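Local coordinates for protein putative pore-forming toxin (Bacteroides vulgatus ATCC 8482, PDB 3KOG) that is of unknown function but may be a pore-forming toxin, a largely beta-strand protein made with a signal sequence and probably lipid-modified, at residues A[157-162]-A[209-214]; A[133-138]-A[185-190]; A[196-199]-A[205-208]. All blocks are in the same frame, centred on the assembly; numbering follows the deposited sequence.

Contact 1: residues A[157-162]-A[209-214]; sequences DAYNKG and ASFTVD
Tyr-159 and Phe-211 are brought together by two different first torsions. In Tyr-159 CG lies anti to the carbonyl carbon (chi1 -66°), which sends the ring across to strand 207-225, while in Phe-211 CG sits between the backbone N and the carbonyl carbon (chi1 64°), and the ring leans over to meet the tyrosine. The setting is a helix packed against a beta-sheet: Tyr-159 comes just after helix 150-158, where the chain turns toward strand 162-175, and Phe-211 and Val-213 belong to one of the long antiparallel strands. Two residues apart on an extended strand, they offer their side chains on the same side of it, toward the tyrosine.

No hydrogen bond joins the two segments; the contact is apolar. The rings are oblique, with planes at 53° and centroids 5.2 Å apart. CD1 of Tyr-159 approaches the edge of the phenylalanine ring, 3.5 Å from Phe-211 CE2. Tyr-194 of strand 179-198 adds a third ring that meets both, and Thr-91 and Ile-93 also pack on the tyrosine, making this a buried aromatic cluster in which flat rings cover one another and the aliphatic Ile-93 between the helix end and the sheet. The turn itself is closed by a backbone hydrogen bond from Asn-160 N to Asp-157 O, 2.9 Å long, and Tyr-159 O is bonded to Ser-138 OG. Val-213, compact and beta-branched as suits a buried strand position, directs one methyl to the base of the tyrosine side chain, its CG2 lying 3.7 Å from Tyr-159 CB.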
loop_
_atom_site.group_PDB
_atom_site.type_symbol
_atom_site.label_atom_id
_atom_site.label_comp_id
_atom_site.label_asym_id
_atom_site.label_seq_id
_atom_site.Cartn_x
_atom_site.Cartn_y
_atom_site.Cartn_z
ATOM N N ASP A 157 -9.809 17.351 -0.614
ATOM C CA ASP A 157 -8.457 17.673 -1.129
ATOM C C ASP A 157 -7.360 16.757 -0.581
ATOM O O ASP A 157 -6.336 16.572 -1.204
ATOM C CB ASP A 157 -8.086 19.130 -0.792
ATOM C CG ASP A 157 -8.909 20.139 -1.565
ATOM O OD1 ASP A 157 -9.565 19.746 -2.562
ATOM O OD2 ASP A 157 -8.902 21.336 -1.181
ATOM N N ALA A 158 -7.603 16.173 0.577
ATOM C CA ALA A 158 -6.651 15.314 1.246
ATOM C C ALA A 158 -6.419 14.065 0.433
ATOM O O ALA A 158 -5.346 13.476 0.523
ATOM C CB ALA A 158 -7.150 14.963 2.655
ATOM N N TYR A 159 -7.405 13.678 -0.382
ATOM C CA TYR A 159 -7.323 12.544 -1.286
ATOM C C TYR A 159 -6.846 12.904 -2.711
ATOM O O TYR A 159 -6.791 12.015 -3.604
ATOM C CB TYR A 159 -8.691 11.827 -1.351
ATOM C CG TYR A 159 -9.059 11.187 -0.054
ATOM C CD1 TYR A 159 -9.748 11.899 0.887
ATOM C CD2 TYR A 159 -8.672 9.888 0.268
ATOM C CE1 TYR A 159 -10.056 11.374 2.074
ATOM C CE2 TYR A 159 -9.036 9.335 1.483
ATOM C CZ TYR A 159 -9.723 10.098 2.375
ATOM O OH TYR A 159 -10.106 9.628 3.614
ATOM N N ASN A 160 -6.526 14.184 -2.918
ATOM C CA ASN A 160 -6.159 14.700 -4.232
ATOM C C ASN A 160 -4.766 15.267 -4.256
ATOM O O ASN A 160 -4.547 16.235 -4.950
ATOM C CB ASN A 160 -7.139 15.790 -4.672
ATOM C CG ASN A 160 -7.199 15.934 -6.171
ATOM O OD1 ASN A 160 -7.102 14.937 -6.908
ATOM N ND2 ASN A 160 -7.285 17.160 -6.637
ATOM N N LYS A 161 -3.820 14.663 -3.542
ATOM C CA LYS A 161 -2.468 15.225 -3.458
ATOM C C LYS A 161 -1.608 14.877 -4.683
ATOM O O LYS A 161 -0.599 15.536 -4.957
ATOM C CB LYS A 161 -1.783 14.791 -2.154
ATOM C CG LYS A 161 -2.483 15.364 -0.897
ATOM C CD LYS A 161 -1.700 15.118 0.387
ATOM C CE LYS A 161 -2.429 15.699 1.593
ATOM N NZ LYS A 161 -2.316 17.180 1.633
ATOM N N GLY A 162 -2.008 13.844 -5.413
ATOM C CA GLY A 162 -1.442 13.581 -6.719
ATOM C C GLY A 162 -0.728 12.257 -6.710
ATOM O O GLY A 162 -0.631 11.615 -5.696
ATOM N N ALA A 209 -21.688 14.616 1.456
ATOM C CA ALA A 209 -20.989 14.618 0.169
ATOM C C ALA A 209 -20.460 13.204 -0.174
ATOM O O ALA A 209 -20.249 12.372 0.718
ATOM C CB ALA A 209 -19.815 15.607 0.241
ATOM N N SER A 210 -20.223 12.968 -1.470
ATOM C CA SER A 210 -19.631 11.708 -1.949
ATOM C C SER A 210 -18.546 12.031 -2.969
ATOM O O SER A 210 -18.704 12.926 -3.783
ATOM C CB SER A 210 -20.694 10.837 -2.613
ATOM O OG SER A 210 -20.090 9.670 -3.095
ATOM N N PHE A 211 -17.452 11.313 -2.915
ATOM C CA PHE A 211 -16.369 11.514 -3.884
ATOM C C PHE A 211 -15.673 10.194 -4.146
ATOM O O PHE A 211 -15.762 9.239 -3.318
ATOM C CB PHE A 211 -15.406 12.603 -3.422
ATOM C CG PHE A 211 -14.658 12.278 -2.135
ATOM C CD1 PHE A 211 -15.262 12.459 -0.915
ATOM C CD2 PHE A 211 -13.366 11.837 -2.183
ATOM C CE1 PHE A 211 -14.597 12.178 0.276
ATOM C CE2 PHE A 211 -12.673 11.565 -1.015
ATOM C CZ PHE A 211 -13.304 11.744 0.217
ATOM N N THR A 212 -15.031 10.114 -5.321
ATOM C CA THR A 212 -14.379 8.886 -5.746
ATOM C C THR A 212 -12.891 9.141 -5.951
ATOM O O THR A 212 -12.499 10.135 -6.568
ATOM C CB THR A 212 -15.018 8.350 -7.044
ATOM O OG1 THR A 212 -16.422 8.111 -6.815
ATOM C CG2 THR A 212 -14.304 7.039 -7.496
ATOM N N VAL A 213 -12.083 8.231 -5.437
ATOM C CA VAL A 213 -10.628 8.354 -5.478
ATOM C C VAL A 213 -9.935 7.206 -6.223
ATOM O O VAL A 213 -10.183 6.030 -5.920
ATOM C CB VAL A 213 -10.072 8.377 -4.085
ATOM C CG1 VAL A 213 -8.548 8.591 -4.128
ATOM C CG2 VAL A 213 -10.819 9.471 -3.239
ATOM N N ASP A 214 -9.029 7.548 -7.133
ATOM C CA ASP A 214 -8.104 6.557 -7.644
ATOM C C ASP A 214 -6.795 6.686 -6.894
ATOM O O ASP A 214 -6.202 7.764 -6.824
ATOM C CB ASP A 214 -7.816 6.732 -9.148
ATOM C CG ASP A 214 -8.918 6.200 -10.048
ATOM O OD1 ASP A 214 -9.855 5.473 -9.605
ATOM O OD2 ASP A 214 -8.782 6.455 -11.251
#

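Contact 2: residues A[133-138]-A[185-190]; sequences TKKEGS and VDYMKT
Lys-135 and Tyr-187 meet through a CH-pi contact. The lysine CB stands 3.8 Å from the centroid of the Tyr-187 ring and only 8° off its normal, squarely over one face. With CG anti to the backbone N (chi1 -173°) and the chain extended, the lysine crosses the ring at about a right angle, and its CD lies 3.9 Å from Tyr-187 CD2. The aliphatic part thus covers the aromatic face while the ammonium group travels on to a salt bridge with Glu-110, a division of labour to which a long lysine is suited.

The segments run in the same direction, their axes 6° apart, but 7.8 Å separates them, too far for direct strand pairing. Both belong to one mixed sheet, in which strand 207-225 pairs antiparallel with each of their strands, and Thr-218 of that strand touches Tyr-187.

Close polar contact comes at the far end of the tyrosine, whose OH lies 3.0 Å from Thr-133 O, with that oxygen near the ring plane at its edge.

Van der Waals packing adds Thr-133 CB, 3.6 Å from Tyr-187 OH, and a looser approach of Val-185 CG1 to Thr-133 O.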
loop_
_atom_site.group_PDB
_atom_site.type_symbol
_atom_site.label_atom_id
_atom_site.label_comp_id
_atom_site.label_asym_id
_atom_site.label_seq_id
_atom_site.Cartn_x
_atom_site.Cartn_y
_atom_site.Cartn_z
ATOM N N THR A 133 10.991 1.645 -9.777
ATOM C CA THR A 133 10.156 2.844 -9.623
ATOM C C THR A 133 8.815 2.597 -8.879
ATOM O O THR A 133 7.899 1.997 -9.424
ATOM C CB THR A 133 9.792 3.487 -10.975
ATOM O OG1 THR A 133 10.945 3.576 -11.812
ATOM C CG2 THR A 133 9.236 4.872 -10.729
ATOM N N LYS A 134 8.724 3.099 -7.650
ATOM C CA LYS A 134 7.505 3.133 -6.826
ATOM C C LYS A 134 6.502 4.199 -7.355
ATOM O O LYS A 134 6.806 5.409 -7.297
ATOM C CB LYS A 134 7.946 3.470 -5.386
ATOM C CG LYS A 134 6.978 3.248 -4.218
ATOM C CD LYS A 134 7.542 4.014 -2.970
ATOM C CE LYS A 134 6.920 3.612 -1.606
ATOM N N LYS A 135 5.343 3.761 -7.892
ATOM C CA LYS A 135 4.213 4.645 -8.219
ATOM C C LYS A 135 3.277 4.650 -7.013
ATOM O O LYS A 135 2.877 3.580 -6.530
ATOM C CB LYS A 135 3.475 4.184 -9.488
ATOM C CG LYS A 135 2.381 5.197 -9.968
ATOM C CD LYS A 135 1.494 4.638 -11.111
ATOM C CE LYS A 135 0.682 5.750 -11.794
ATOM N NZ LYS A 135 0.002 5.361 -13.085
ATOM N N GLU A 136 3.017 5.841 -6.466
ATOM C CA GLU A 136 2.137 5.967 -5.306
ATOM C C GLU A 136 1.443 7.300 -5.379
ATOM O O GLU A 136 1.903 8.239 -6.064
ATOM C CB GLU A 136 2.896 5.762 -3.968
ATOM C CG GLU A 136 2.124 5.985 -2.595
ATOM C CD GLU A 136 1.668 4.667 -1.865
ATOM O OE1 GLU A 136 2.541 3.778 -1.668
ATOM O OE2 GLU A 136 0.467 4.554 -1.460
ATOM N N GLY A 137 0.305 7.369 -4.720
ATOM C CA GLY A 137 -0.426 8.597 -4.597
ATOM C C GLY A 137 -1.890 8.395 -4.874
ATOM O O GLY A 137 -2.370 7.294 -4.869
ATOM N N SER A 138 -2.585 9.489 -5.114
ATOM C CA SER A 138 -4.017 9.537 -5.001
ATOM C C SER A 138 -4.544 10.775 -5.775
ATOM O O SER A 138 -3.907 11.833 -5.750
ATOM C CB SER A 138 -4.355 9.630 -3.531
ATOM O OG SER A 138 -5.719 9.643 -3.303
ATOM N N VAL A 185 7.139 -5.948 -11.398
ATOM C CA VAL A 185 6.644 -4.789 -10.680
ATOM C C VAL A 185 5.220 -4.542 -11.154
ATOM O O VAL A 185 4.982 -4.347 -12.350
ATOM C CB VAL A 185 7.526 -3.552 -10.917
ATOM C CG1 VAL A 185 6.952 -2.331 -10.187
ATOM C CG2 VAL A 185 8.974 -3.850 -10.484
ATOM N N ASP A 186 4.259 -4.544 -10.221
ATOM C CA ASP A 186 2.897 -4.286 -10.560
ATOM C C ASP A 186 2.457 -2.970 -9.955
ATOM O O ASP A 186 2.607 -2.784 -8.775
ATOM C CB ASP A 186 1.995 -5.391 -10.056
ATOM C CG ASP A 186 2.178 -6.703 -10.838
ATOM O OD1 ASP A 186 3.106 -7.444 -10.524
ATOM O OD2 ASP A 186 1.396 -6.980 -11.758
ATOM N N TYR A 187 1.879 -2.107 -10.782
ATOM C CA TYR A 187 1.214 -0.911 -10.342
ATOM C C TYR A 187 -0.247 -1.207 -10.208
ATOM O O TYR A 187 -0.887 -1.617 -11.142
ATOM C CB TYR A 187 1.407 0.224 -11.359
ATOM C CG TYR A 187 2.812 0.692 -11.590
ATOM C CD1 TYR A 187 3.814 0.455 -10.683
ATOM C CD2 TYR A 187 3.110 1.461 -12.710
ATOM C CE1 TYR A 187 5.073 0.913 -10.885
ATOM C CE2 TYR A 187 4.379 1.931 -12.920
ATOM C CZ TYR A 187 5.368 1.622 -11.994
ATOM O OH TYR A 187 6.658 2.081 -12.160
HETATM N N MSE A 188 -0.757 -1.000 -9.006
HETATM C CA MSE A 188 -2.114 -1.270 -8.608
HETATM C C MSE A 188 -2.881 0.087 -8.598
HETATM O O MSE A 188 -2.341 1.110 -8.125
HETATM C CB MSE A 188 -2.110 -1.835 -7.171
HETATM C CG MSE A 188 -1.162 -3.036 -6.905
HETATM SE SE MSE A 188 -1.564 -4.482 -8.113
HETATM C CE MSE A 188 -3.431 -4.707 -7.742
ATOM N N LYS A 189 -4.067 0.089 -9.197
ATOM C CA LYS A 189 -4.984 1.234 -9.206
ATOM C C LYS A 189 -6.214 0.829 -8.420
ATOM O O LYS A 189 -6.866 -0.144 -8.759
ATOM C CB LYS A 189 -5.395 1.607 -10.624
ATOM C CG LYS A 189 -6.373 2.811 -10.640
ATOM C CD LYS A 189 -6.690 3.278 -12.029
ATOM C CE LYS A 189 -7.885 2.586 -12.599
ATOM N NZ LYS A 189 -8.428 3.383 -13.759
ATOM N N THR A 190 -6.487 1.523 -7.319
ATOM C CA THR A 190 -7.586 1.194 -6.459
ATOM C C THR A 190 -8.617 2.359 -6.601
ATOM O O THR A 190 -8.264 3.508 -6.410
ATOM C CB THR A 190 -7.142 1.008 -5.022
ATOM O OG1 THR A 190 -6.224 -0.099 -4.875
ATOM C CG2 THR A 190 -8.330 0.800 -4.091
#

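Contact 3: residues A[196-199]-A[205-208]; sequences IIEK and GNPV
Glu-198 and Asn-206 lie side by side and point the same way, with the carboxylate and amide planes only 14° apart. Despite this alignment it is the asparagine backbone that the carboxylate engages: Asn-206 N donates to Glu-198 OE1 over 3.2 Å, meeting the oxygen from above the carboxylate plane, 44° out of it. The glutamate reaches there because CG is anti to its carbonyl carbon (chi1 -67°) and the chain beyond is extended, a length that lets the carboxylate span to the chain just ahead of strand 207-225. Its aliphatic part serves a second purpose, crossing Val-208 at about a right angle, with CG 3.7 Å from Val-208 CG1.

Ile-196 and Val-208 approach obliquely and touch through methyls, CG2 of each. Both also pack on Ile-152 of helix 150-158 and on Phe-98, where branched apolar side chains are at home. Ile-197 and Pro-207 share the other face of the sheet; proline is tolerated since its ring nitrogen belongs to a non-hydrogen-bonded pair, where no N-H is needed toward the partner strand.

Backbone bonds flank that pair. Val-208 N reaches Ile-196 O at 2.8 Å, and Glu-198 N reaches Asn-206 O at 2.9 Å. Gly-205, which has no side chain, can bring its CA to 3.6 Å from Glu-198 O, where a CB would collide. A water donates to Glu-198 O and weakly accepts from Gly-205 N. A non-hydrogen-bonded bridge flanked by two backbone hydrogen bonds is characteristic of an antiparallel beta hairpin, here at the loop end of strands 179-198 and 207-225.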
loop_
_atom_site.group_PDB
_atom_site.type_symbol
_atom_site.label_atom_id
_atom_site.label_comp_id
_atom_site.label_asym_id
_atom_site.label_seq_id
_atom_site.Cartn_x
_atom_site.Cartn_y
_atom_site.Cartn_z
ATOM N N ILE A 196 -18.691 11.659 3.032
ATOM C CA ILE A 196 -18.386 12.502 4.160
ATOM C C ILE A 196 -19.670 12.570 4.972
ATOM O O ILE A 196 -20.715 12.898 4.435
ATOM C CB ILE A 196 -17.918 13.878 3.728
ATOM C CG1 ILE A 196 -16.573 13.715 3.003
ATOM C CG2 ILE A 196 -17.807 14.800 4.980
ATOM C CD1 ILE A 196 -16.094 14.919 2.280
ATOM N N ILE A 197 -19.583 12.223 6.248
ATOM C CA ILE A 197 -20.763 12.056 7.107
ATOM C C ILE A 197 -20.639 12.889 8.388
ATOM O O ILE A 197 -19.574 13.012 8.965
ATOM C CB ILE A 197 -20.996 10.576 7.490
ATOM C CG1 ILE A 197 -21.118 9.726 6.241
ATOM C CG2 ILE A 197 -22.289 10.435 8.379
ATOM C CD1 ILE A 197 -21.039 8.246 6.524
ATOM N N GLU A 198 -21.745 13.483 8.809
ATOM C CA GLU A 198 -21.768 14.303 10.020
ATOM C C GLU A 198 -21.480 13.484 11.272
ATOM O O GLU A 198 -22.005 12.394 11.424
ATOM C CB GLU A 198 -23.126 14.940 10.143
ATOM C CG GLU A 198 -23.410 15.967 9.048
ATOM C CD GLU A 198 -24.831 16.452 9.082
ATOM O OE1 GLU A 198 -25.689 15.734 9.636
ATOM O OE2 GLU A 198 -25.099 17.533 8.543
ATOM N N LYS A 199 -20.589 13.982 12.130
ATOM C CA LYS A 199 -20.439 13.409 13.472
ATOM C C LYS A 199 -21.667 13.848 14.274
ATOM O O LYS A 199 -22.104 14.988 14.139
ATOM C CB LYS A 199 -19.162 13.905 14.155
ATOM C CG LYS A 199 -17.866 13.444 13.474
ATOM C CD LYS A 199 -16.689 13.448 14.443
ATOM C CE LYS A 199 -15.492 12.760 13.819
ATOM N NZ LYS A 199 -14.481 12.256 14.799
ATOM N N GLY A 205 -25.856 10.434 11.693
ATOM C CA GLY A 205 -25.481 11.627 10.921
ATOM C C GLY A 205 -25.831 11.535 9.452
ATOM O O GLY A 205 -25.837 10.434 8.878
ATOM N N ASN A 206 -26.097 12.689 8.843
ATOM C CA ASN A 206 -26.306 12.753 7.407
ATOM C C ASN A 206 -25.003 12.659 6.602
ATOM O O ASN A 206 -24.028 13.297 6.966
ATOM C CB ASN A 206 -27.011 14.042 7.013
ATOM C CG ASN A 206 -28.404 14.128 7.582
ATOM O OD1 ASN A 206 -28.891 13.164 8.176
ATOM N ND2 ASN A 206 -29.052 15.289 7.423
ATOM N N PRO A 207 -25.000 11.847 5.518
ATOM C CA PRO A 207 -23.983 12.047 4.481
ATOM C C PRO A 207 -24.196 13.419 3.845
ATOM O O PRO A 207 -25.319 13.771 3.530
ATOM C CB PRO A 207 -24.230 10.913 3.482
ATOM C CG PRO A 207 -25.610 10.346 3.806
ATOM C CD PRO A 207 -26.006 10.816 5.170
ATOM N N VAL A 208 -23.128 14.203 3.750
ATOM C CA VAL A 208 -23.165 15.546 3.194
ATOM C C VAL A 208 -22.382 15.673 1.879
ATOM O O VAL A 208 -22.396 16.738 1.276
ATOM C CB VAL A 208 -22.627 16.631 4.187
ATOM C CG1 VAL A 208 -23.453 16.673 5.400
ATOM C CG2 VAL A 208 -21.147 16.406 4.561
HETATM O O HOH W 1 -22.692 10.015 12.611
#

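How the contacts relate
All three contacts reach the same mixed sheet, in which strand 207-225 pairs with both 126-143 and 179-198. Contact 1 has its centre about 16 Å from the centre of each of the others, and the centres of contacts 2 and 3 are about 30 Å apart, without touching. Contact 1 is therefore the middle member: Ser-138 of contact 2 meets Gly-162, and Ile-196 of contact 3 meets Ala-209 and Phe-211. Along the chain the segments of contacts 1 and 2 alternate, contact 2 closes before contact 3 opens, and contact 3 falls between the segments of contact 1. Distant parts of the chain are thus joined into one elongated beta structure.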